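Tetratricopeptide repeat domain protein (Salinibacter ruber, PDB 3MA5) is of unknown function, but this tetratricopeptide repeat part of a longer protein probably forms a helical scaffold for binding other proteins. Local coordinates at residues 29-34 with 45-50; 5-10 with 35-40; 59-64 with 85-90. All coordinates share one frame; numbering follows the deposited sequence.

In the fold
Five helices follow one another along the chain, and the three contacts join three of the neighbouring pairs. Interaction 2 links helix 7-19 with the end of helix 23-36 and the turn after it, inside the first predicted repeat. Interaction 1 joins helix 23-36 to helix 42-53, across the boundary to the second repeat, and interaction 3 packs helix 57-74 on helix 77-91. Interactions 1 and 2 share helix 23-36, their centres about 11 Å apart and their segments alternating in sequence. Interaction 3 comes later, centred about 12 Å from interaction 1, which it touches through a probable Tyr64 OH to Gly48 O hydrogen bond, and about 21 Å from interaction 2, consistent with side-by-side tetratricopeptide stacking.

Interaction 1: residues 29-34 with 45-50; sequences LFEELV and YHLGKL
The boundary between two predicted tetratricopeptide repeats is packed here by Phe30 of helix 23-36 and Leu47 of helix 42-53. The short axes pass 9.8 Å apart at 133°, and no hydrogen bond crosses between the segments, so apolar carbon makes the joint. With its CG anti to the carbonyl carbon (chi1 -80°), Phe30 turns its ring toward helix 42-53. Leu47 N lies over one ring face, Leu50 CD2 comes in at the edge 4.2 Å from Phe30 CD2, and His46 CB approaches the far end of the ring, close to Phe30 CZ. The His46 ring is tilted only 20° from the Phe30 plane but is slid well aside, with centroids 6.0 Å apart, so the two barely overlap. Leu47 splits its branches: CD1 rests 3.7 Å from Phe30 CB, while CD2 points to Val34 and Glu31. Phe30 also touches Ala14 of helix 7-19. With an alanine in place of Phe30, the ring's contacts to His46 CB and Leu50 CD2 would be lost and a gap would probably open between the helices. Glu31 sends its carboxylate past the joint to a hydrogen bond with Tyr51 OH, its CA lying near Leu47 CD2. The same CD2 methyl meets Val34 CG2 at 3.9 Å.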
loop_
_atom_site.group_PDB
_atom_site.type_symbol
_atom_site.label_atom_id
_atom_site.label_comp_id
_atom_site.label_asym_id
_atom_site.label_seq_id
_atom_site.Cartn_x
_atom_site.Cartn_y
_atom_site.Cartn_z
ATOM N N LEU A 29 10.646 -3.265 0.736
ATOM C CA LEU A 29 9.827 -4.453 0.931
ATOM C C LEU A 29 8.448 -4.336 0.270
ATOM O O LEU A 29 8.028 -5.230 -0.466
ATOM C CB LEU A 29 9.654 -4.725 2.433
ATOM C CG LEU A 29 10.881 -5.194 3.223
ATOM C CD1 LEU A 29 10.574 -5.143 4.708
ATOM C CD2 LEU A 29 11.270 -6.600 2.805
ATOM N N PHE A 30 7.745 -3.234 0.529
ATOM C CA PHE A 30 6.414 -3.042 -0.042
ATOM C C PHE A 30 6.368 -3.163 -1.565
ATOM O O PHE A 30 5.512 -3.864 -2.106
ATOM C CB PHE A 30 5.828 -1.683 0.378
ATOM C CG PHE A 30 5.234 -1.676 1.755
ATOM C CD1 PHE A 30 4.503 -2.769 2.226
ATOM C CD2 PHE A 30 5.383 -0.571 2.584
ATOM C CE1 PHE A 30 3.930 -2.759 3.503
ATOM C CE2 PHE A 30 4.815 -0.550 3.865
ATOM C CZ PHE A 30 4.089 -1.645 4.319
ATOM N N GLU A 31 7.282 -2.475 -2.246
ATOM C CA GLU A 31 7.326 -2.480 -3.707
ATOM C C GLU A 31 7.578 -3.870 -4.240
ATOM O O GLU A 31 6.985 -4.281 -5.242
ATOM C CB GLU A 31 8.419 -1.536 -4.214
ATOM C CG GLU A 31 7.890 -0.237 -4.798
ATOM C CD GLU A 31 8.950 0.854 -4.821
ATOM O OE1 GLU A 31 10.120 0.516 -5.083
ATOM O OE2 GLU A 31 8.618 2.041 -4.584
ATOM N N GLU A 32 8.470 -4.576 -3.554
ATOM C CA GLU A 32 8.861 -5.939 -3.889
ATOM C C GLU A 32 7.631 -6.853 -3.784
ATOM O O GLU A 32 7.283 -7.584 -4.716
ATOM C CB GLU A 32 9.934 -6.341 -2.894
ATOM C CG GLU A 32 10.520 -7.704 -3.033
ATOM C CD GLU A 32 11.340 -8.034 -1.798
ATOM O OE1 GLU A 32 10.731 -8.040 -0.694
ATOM O OE2 GLU A 32 12.573 -8.269 -1.915
ATOM N N LEU A 33 6.973 -6.778 -2.633
ATOM C CA LEU A 33 5.764 -7.535 -2.345
ATOM C C LEU A 33 4.712 -7.321 -3.389
ATOM O O LEU A 33 4.013 -8.238 -3.769
ATOM C CB LEU A 33 5.161 -7.075 -1.037
ATOM C CG LEU A 33 5.414 -7.872 0.220
ATOM C CD1 LEU A 33 4.721 -7.158 1.354
ATOM C CD2 LEU A 33 4.890 -9.279 0.055
ATOM N N VAL A 34 4.564 -6.082 -3.821
ATOM C CA VAL A 34 3.557 -5.769 -4.807
ATOM C C VAL A 34 3.789 -6.439 -6.163
ATOM O O VAL A 34 2.838 -6.683 -6.907
ATOM C CB VAL A 34 3.410 -4.248 -4.950
ATOM C CG1 VAL A 34 2.800 -3.890 -6.279
ATOM C CG2 VAL A 34 2.497 -3.742 -3.847
ATOM N N TYR A 45 -2.351 -0.335 0.594
ATOM C CA TYR A 45 -2.687 0.835 1.391
ATOM C C TYR A 45 -1.471 1.513 2.034
ATOM O O TYR A 45 -1.354 2.734 2.033
ATOM C CB TYR A 45 -3.721 0.457 2.453
ATOM C CG TYR A 45 -3.987 1.537 3.457
ATOM C CD1 TYR A 45 -3.164 1.695 4.570
ATOM C CD2 TYR A 45 -5.018 2.448 3.261
ATOM C CE1 TYR A 45 -3.364 2.754 5.470
ATOM C CE2 TYR A 45 -5.226 3.510 4.155
ATOM C CZ TYR A 45 -4.392 3.658 5.256
ATOM O OH TYR A 45 -4.572 4.701 6.139
ATOM N N HIS A 46 -0.566 0.725 2.582
ATOM C CA HIS A 46 0.603 1.292 3.202
ATOM C C HIS A 46 1.598 1.830 2.187
ATOM O O HIS A 46 2.308 2.784 2.484
ATOM C CB HIS A 46 1.278 0.258 4.109
ATOM C CG HIS A 46 0.409 -0.195 5.241
ATOM N ND1 HIS A 46 -0.137 0.676 6.151
ATOM C CD2 HIS A 46 -0.080 -1.424 5.555
ATOM C CE1 HIS A 46 -0.934 0.018 6.972
ATOM N NE2 HIS A 46 -0.914 -1.260 6.627
ATOM N N LEU A 47 1.658 1.236 0.995
ATOM C CA LEU A 47 2.595 1.688 -0.023
ATOM C C LEU A 47 2.190 3.051 -0.519
ATOM O O LEU A 47 3.022 3.933 -0.671
ATOM C CB LEU A 47 2.625 0.724 -1.199
ATOM C CG LEU A 47 3.664 1.045 -2.277
ATOM C CD1 LEU A 47 4.991 1.364 -1.617
ATOM C CD2 LEU A 47 3.803 -0.136 -3.231
ATOM N N GLY A 48 0.899 3.214 -0.761
ATOM C CA GLY A 48 0.393 4.471 -1.259
ATOM C C GLY A 48 0.501 5.560 -0.222
ATOM O O GLY A 48 0.779 6.711 -0.546
ATOM N N LYS A 49 0.277 5.206 1.033
ATOM C CA LYS A 49 0.351 6.187 2.103
ATOM C C LYS A 49 1.805 6.603 2.255
ATOM O O LYS A 49 2.099 7.689 2.737
ATOM C CB LYS A 49 -0.199 5.588 3.400
ATOM C CG LYS A 49 -1.713 5.611 3.506
ATOM C CD LYS A 49 -2.194 6.954 4.059
ATOM C CE LYS A 49 -3.652 7.247 3.732
ATOM N NZ LYS A 49 -4.109 8.495 4.406
ATOM N N LEU A 50 2.710 5.739 1.811
ATOM C CA LEU A 50 4.135 6.005 1.894
ATOM C C LEU A 50 4.563 6.866 0.737
ATOM O O LEU A 50 5.411 7.754 0.885
ATOM C CB LEU A 50 4.917 4.705 1.855
ATOM C CG LEU A 50 6.370 4.719 2.338
ATOM C CD1 LEU A 50 6.452 5.387 3.712
ATOM C CD2 LEU A 50 6.887 3.297 2.424
#

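Interaction 2: residues 5-10 with 35-40; sequences EDPFTR and ETDPDY
Thr36, in the last turn of helix 23-36, takes a hydrogen bond from Arg10 across the contact: Arg10 NH2 lies 2.9 Å from Thr36 OG1, with an N-H...O angle of 137°. The two side chains come from opposite directions, and the hydroxyl sits close to the guanidinium plane. Arg10 gets there by bending at chi2 and chi3, which folds its chain back from helix 7-19 towards the end of the other helix. Glu32 O is also hydrogen-bonded to Thr36 OG1, anchoring the hydroxyl to the preceding helical turn.

Asp37 is the first residue to leave the helical conformation. Its carboxylate meets the same arginine at a guanidinium edge, Asp37 OD2 and Arg10 NH1 forming a salt bridge of 3.5 Å; the planes of the two groups stand 64° apart, so they do not pair flat. The other oxygen, Asp37 OD1, lies 3.5 Å from Pro7 CG, and the acid and the proline ring cross at about a right angle. From Asp37 to Tyr40 the chain makes a type I beta turn through Pro38, in keeping with the proline common near the end of a tetratricopeptide repeat.

Tyr40 closes the turn. Holding CG trans to the backbone N (chi1 -177°), it brings its ring against the first turn of helix 7-19, where Tyr40 CD1 is 3.8 Å from Pro7 CB and Tyr40 OH reaches the edge of the Phe8 ring, 3.7 Å from Phe8 CD1.

This surface contact therefore ties the first turn of helix 7-19, with Asp6 at the N-cap position, to the C-terminal end of helix 23-36, just before the chain enters helix 42-53.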
loop_
_atom_site.group_PDB
_atom_site.type_symbol
_atom_site.label_atom_id
_atom_site.label_comp_id
_atom_site.label_asym_id
_atom_site.label_seq_id
_atom_site.Cartn_x
_atom_site.Cartn_y
_atom_site.Cartn_z
ATOM N N GLU A 5 10.669 -15.255 3.867
ATOM C CA GLU A 5 10.293 -14.861 2.471
ATOM C C GLU A 5 8.800 -15.089 2.205
ATOM O O GLU A 5 8.370 -15.244 1.054
ATOM C CB GLU A 5 11.139 -15.645 1.454
ATOM N N ASP A 6 8.018 -15.086 3.282
ATOM C CA ASP A 6 6.572 -15.294 3.217
ATOM C C ASP A 6 5.797 -13.970 3.192
ATOM O O ASP A 6 6.097 -13.052 3.960
ATOM C CB ASP A 6 6.137 -16.131 4.420
ATOM C CG ASP A 6 4.659 -16.422 4.421
ATOM O OD1 ASP A 6 4.166 -16.967 3.408
ATOM O OD2 ASP A 6 3.996 -16.109 5.436
ATOM N N PRO A 7 4.785 -13.858 2.310
ATOM C CA PRO A 7 3.969 -12.647 2.185
ATOM C C PRO A 7 3.702 -11.945 3.511
ATOM O O PRO A 7 4.151 -10.814 3.718
ATOM C CB PRO A 7 2.705 -13.160 1.529
ATOM C CG PRO A 7 3.241 -14.160 0.581
ATOM C CD PRO A 7 4.331 -14.887 1.361
ATOM N N PHE A 8 2.988 -12.600 4.423
ATOM C CA PHE A 8 2.728 -11.945 5.691
ATOM C C PHE A 8 4.014 -11.651 6.455
ATOM O O PHE A 8 4.166 -10.580 7.029
ATOM C CB PHE A 8 1.810 -12.768 6.598
ATOM C CG PHE A 8 1.608 -12.143 7.966
ATOM C CD1 PHE A 8 0.804 -11.010 8.127
ATOM C CD2 PHE A 8 2.311 -12.619 9.070
ATOM C CE1 PHE A 8 0.709 -10.363 9.363
ATOM C CE2 PHE A 8 2.222 -11.980 10.303
ATOM C CZ PHE A 8 1.423 -10.846 10.451
ATOM N N THR A 9 4.945 -12.592 6.477
ATOM C CA THR A 9 6.166 -12.359 7.231
ATOM C C THR A 9 6.804 -11.019 6.865
ATOM O O THR A 9 6.950 -10.152 7.728
ATOM C CB THR A 9 7.166 -13.532 7.053
ATOM O OG1 THR A 9 6.657 -14.693 7.727
ATOM C CG2 THR A 9 8.532 -13.183 7.627
ATOM N N ARG A 10 7.163 -10.831 5.596
ATOM C CA ARG A 10 7.772 -9.565 5.197
ATOM C C ARG A 10 6.797 -8.397 5.237
ATOM O O ARG A 10 7.200 -7.258 5.442
ATOM C CB ARG A 10 8.446 -9.662 3.816
ATOM C CG ARG A 10 7.905 -10.705 2.876
ATOM C CD ARG A 10 9.049 -11.269 2.052
ATOM N NE ARG A 10 8.995 -10.833 0.667
ATOM C CZ ARG A 10 8.108 -11.272 -0.213
ATOM N NH1 ARG A 10 7.197 -12.168 0.155
ATOM N NH2 ARG A 10 8.128 -10.818 -1.459
ATOM N N GLU A 35 5.037 -6.759 -6.485
ATOM C CA GLU A 35 5.307 -7.402 -7.759
ATOM C C GLU A 35 5.475 -8.912 -7.628
ATOM O O GLU A 35 5.167 -9.651 -8.566
ATOM C CB GLU A 35 6.518 -6.749 -8.450
ATOM C CG GLU A 35 7.743 -6.542 -7.588
ATOM C CD GLU A 35 8.702 -5.491 -8.169
ATOM O OE1 GLU A 35 8.348 -4.862 -9.198
ATOM O OE2 GLU A 35 9.805 -5.292 -7.588
ATOM N N THR A 36 5.940 -9.382 -6.471
ATOM C CA THR A 36 6.094 -10.817 -6.262
ATOM C C THR A 36 4.737 -11.443 -5.967
ATOM O O THR A 36 4.356 -12.425 -6.582
ATOM C CB THR A 36 7.071 -11.140 -5.102
ATOM O OG1 THR A 36 6.645 -10.499 -3.896
ATOM C CG2 THR A 36 8.472 -10.680 -5.458
ATOM N N ASP A 37 4.007 -10.851 -5.034
ATOM C CA ASP A 37 2.678 -11.315 -4.640
ATOM C C ASP A 37 1.709 -10.157 -4.881
ATOM O O ASP A 37 1.268 -9.501 -3.935
ATOM C CB ASP A 37 2.678 -11.684 -3.157
ATOM C CG ASP A 37 3.745 -12.663 -2.816
ATOM O OD1 ASP A 37 3.483 -13.871 -2.881
ATOM O OD2 ASP A 37 4.862 -12.223 -2.498
ATOM N N PRO A 38 1.359 -9.899 -6.150
ATOM C CA PRO A 38 0.445 -8.805 -6.476
ATOM C C PRO A 38 -0.973 -8.878 -5.927
ATOM O O PRO A 38 -1.601 -7.836 -5.746
ATOM C CB PRO A 38 0.482 -8.765 -8.001
ATOM C CG PRO A 38 0.719 -10.158 -8.351
ATOM C CD PRO A 38 1.762 -10.611 -7.368
ATOM N N ASP A 39 -1.502 -10.073 -5.663
ATOM C CA ASP A 39 -2.860 -10.105 -5.121
ATOM C C ASP A 39 -2.956 -10.310 -3.608
ATOM O O ASP A 39 -3.872 -10.958 -3.111
ATOM C CB ASP A 39 -3.781 -11.110 -5.841
ATOM C CG ASP A 39 -3.049 -12.021 -6.790
ATOM O OD1 ASP A 39 -1.932 -12.470 -6.450
ATOM O OD2 ASP A 39 -3.609 -12.304 -7.871
ATOM N N TYR A 40 -1.987 -9.747 -2.898
ATOM C CA TYR A 40 -1.947 -9.735 -1.437
ATOM C C TYR A 40 -2.318 -8.272 -1.160
ATOM O O TYR A 40 -1.462 -7.393 -1.162
ATOM C CB TYR A 40 -0.533 -10.009 -0.926
ATOM C CG TYR A 40 -0.458 -10.067 0.573
ATOM C CD1 TYR A 40 -0.572 -11.276 1.244
ATOM C CD2 TYR A 40 -0.324 -8.906 1.325
ATOM C CE1 TYR A 40 -0.562 -11.335 2.629
ATOM C CE2 TYR A 40 -0.316 -8.945 2.717
ATOM C CZ TYR A 40 -0.432 -10.172 3.364
ATOM O OH TYR A 40 -0.423 -10.246 4.739
#

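Interaction 3: residues 59-64 with 85-90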
loop_
_atom_site.group_PDB
_atom_site.type_symbol
_atom_site.label_atom_id
_atom_site.label_comp_id
_atom_site.label_asym_id
_atom_site.label_seq_id
_atom_site.Cartn_x
_atom_site.Cartn_y
_atom_site.Cartn_z
ATOM N N ASP A 59 1.948 8.642 -7.714
ATOM C CA ASP A 59 2.331 7.230 -7.650
ATOM C C ASP A 59 1.455 6.524 -6.617
ATOM O O ASP A 59 1.094 5.360 -6.771
ATOM C CB ASP A 59 3.797 7.103 -7.235
ATOM C CG ASP A 59 4.738 7.464 -8.348
ATOM O OD1 ASP A 59 4.322 8.240 -9.239
ATOM O OD2 ASP A 59 5.889 6.979 -8.325
ATOM N N ALA A 60 1.120 7.244 -5.556
ATOM C CA ALA A 60 0.300 6.701 -4.494
ATOM C C ALA A 60 -1.084 6.336 -5.013
ATOM O O ALA A 60 -1.637 5.298 -4.653
ATOM C CB ALA A 60 0.195 7.722 -3.361
ATOM N N ILE A 61 -1.629 7.195 -5.869
ATOM C CA ILE A 61 -2.955 7.001 -6.438
ATOM C C ILE A 61 -3.038 5.822 -7.421
ATOM O O ILE A 61 -4.074 5.155 -7.517
ATOM C CB ILE A 61 -3.431 8.290 -7.126
ATOM C CG1 ILE A 61 -3.196 9.477 -6.182
ATOM C CG2 ILE A 61 -4.898 8.158 -7.522
ATOM C CD1 ILE A 61 -3.886 10.782 -6.568
ATOM N N ASP A 62 -1.957 5.555 -8.146
ATOM C CA ASP A 62 -1.979 4.438 -9.075
ATOM C C ASP A 62 -1.882 3.182 -8.257
ATOM O O ASP A 62 -2.246 2.106 -8.724
ATOM C CB ASP A 62 -0.799 4.466 -10.049
ATOM C CG ASP A 62 -0.699 5.768 -10.816
ATOM O OD1 ASP A 62 -1.753 6.280 -11.265
ATOM O OD2 ASP A 62 0.439 6.269 -10.980
ATOM N N THR A 63 -1.372 3.311 -7.034
ATOM C CA THR A 63 -1.242 2.141 -6.170
ATOM C C THR A 63 -2.582 1.894 -5.472
ATOM O O THR A 63 -3.042 0.757 -5.383
ATOM C CB THR A 63 -0.086 2.325 -5.165
ATOM O OG1 THR A 63 1.132 2.543 -5.885
ATOM C CG2 THR A 63 0.089 1.087 -4.321
ATOM N N TYR A 64 -3.227 2.956 -5.005
ATOM C CA TYR A 64 -4.527 2.788 -4.382
ATOM C C TYR A 64 -5.465 2.193 -5.431
ATOM O O TYR A 64 -6.328 1.375 -5.122
ATOM C CB TYR A 64 -5.093 4.128 -3.890
ATOM C CG TYR A 64 -4.322 4.763 -2.740
ATOM C CD1 TYR A 64 -3.625 3.979 -1.825
ATOM C CD2 TYR A 64 -4.318 6.137 -2.551
ATOM C CE1 TYR A 64 -2.941 4.539 -0.765
ATOM C CE2 TYR A 64 -3.638 6.708 -1.492
ATOM C CZ TYR A 64 -2.949 5.905 -0.600
ATOM O OH TYR A 64 -2.243 6.492 0.435
ATOM N N ASP A 85 -11.129 5.158 0.531
ATOM C CA ASP A 85 -11.041 6.356 1.362
ATOM C C ASP A 85 -9.734 7.090 1.148
ATOM O O ASP A 85 -9.691 8.310 1.023
ATOM C CB ASP A 85 -11.180 5.976 2.835
ATOM C CG ASP A 85 -12.626 5.767 3.256
ATOM O OD1 ASP A 85 -13.515 5.700 2.376
ATOM O OD2 ASP A 85 -12.877 5.656 4.473
ATOM N N ALA A 86 -8.659 6.324 1.096
ATOM C CA ALA A 86 -7.334 6.878 0.920
ATOM C C ALA A 86 -7.190 7.589 -0.408
ATOM O O ALA A 86 -6.699 8.712 -0.469
ATOM C CB ALA A 86 -6.301 5.774 1.030
ATOM N N LYS A 87 -7.623 6.908 -1.465
ATOM C CA LYS A 87 -7.571 7.413 -2.835
ATOM C C LYS A 87 -8.314 8.740 -2.972
ATOM O O LYS A 87 -7.757 9.719 -3.456
ATOM C CB LYS A 87 -8.182 6.367 -3.766
ATOM C CG LYS A 87 -8.128 6.659 -5.252
ATOM C CD LYS A 87 -8.743 5.490 -6.037
ATOM C CE LYS A 87 -8.535 5.611 -7.550
ATOM N NZ LYS A 87 -9.308 6.738 -8.164
ATOM N N LEU A 88 -9.563 8.769 -2.529
ATOM C CA LEU A 88 -10.366 9.974 -2.611
ATOM C C LEU A 88 -9.782 11.167 -1.868
ATOM O O LEU A 88 -10.002 12.317 -2.260
ATOM C CB LEU A 88 -11.792 9.689 -2.113
ATOM C CG LEU A 88 -12.787 9.303 -3.218
ATOM C CD1 LEU A 88 -12.286 8.125 -4.036
ATOM C CD2 LEU A 88 -14.102 8.982 -2.596
ATOM N N LYS A 89 -9.034 10.907 -0.805
ATOM C CA LYS A 89 -8.459 11.992 -0.028
ATOM C C LYS A 89 -7.211 12.520 -0.708
ATOM O O LYS A 89 -6.971 13.722 -0.744
ATOM C CB LYS A 89 -8.160 11.497 1.383
ATOM C CG LYS A 89 -7.523 12.505 2.306
ATOM C CD LYS A 89 -7.264 11.858 3.646
ATOM C CE LYS A 89 -6.436 12.725 4.564
ATOM N NZ LYS A 89 -6.265 12.070 5.904
ATOM N N ALA A 90 -6.424 11.614 -1.261
ATOM C CA ALA A 90 -5.211 12.000 -1.966
ATOM C C ALA A 90 -5.646 12.953 -3.082
ATOM O O ALA A 90 -5.056 14.015 -3.290
ATOM C CB ALA A 90 -4.510 10.757 -2.558
#
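Segments 59-64 and 85-90 run nearly antiparallel where Tyr64 meets Lys87: the short axes come within 9.3 Å at 151°, and the CA atoms of these two residues are 5.7 Å apart. No hydrogen bond spans the segments. Tyr64 dominates the packing. Its CG stands opposite the carbonyl carbon, beside the backbone N (chi1 -67°), and the ring is laid against the facing helix. Ala86 CB sits over one face in a CH-pi contact, 3.8 Å from the ring centroid and 15° off the normal, while Ala60 O of the tyrosine's own helix lies above the opposite face, toward the rim. The ring is thus sandwiched between a methyl and a carbonyl oxygen. At the ring edge Ala90 CB approaches Tyr64 CE2, and the nearby Tyr64 CD2 comes close to the Lys87 backbone, 3.5 Å from Lys87 CA.

Helix 57-74 belongs to the second predicted tetratricopeptide repeat and helix 77-91 follows it, consistent with the extra helix that often covers the end of such repeat arrays. The small Ala86 and Ala90 are consistent with the short distance between the axes. The Tyr64 hydroxyl is hydrogen-bonded to Glu52 OE1 of helix 42-53, so the residue links helices 57-74, 77-91 and 42-53.

Beside the ring, Ile61 CD1 meets Ala90 CB at 4.1 Å, and Ile61 CG2 lies 4.2 Å from Lys87 CG. The aliphatic part of Lys87 flanks the tyrosine, Lys87 CB lying 3.8 Å from Tyr64 CB, before the lysine chain bends at its last torsion and NZ makes a salt bridge with Glu91.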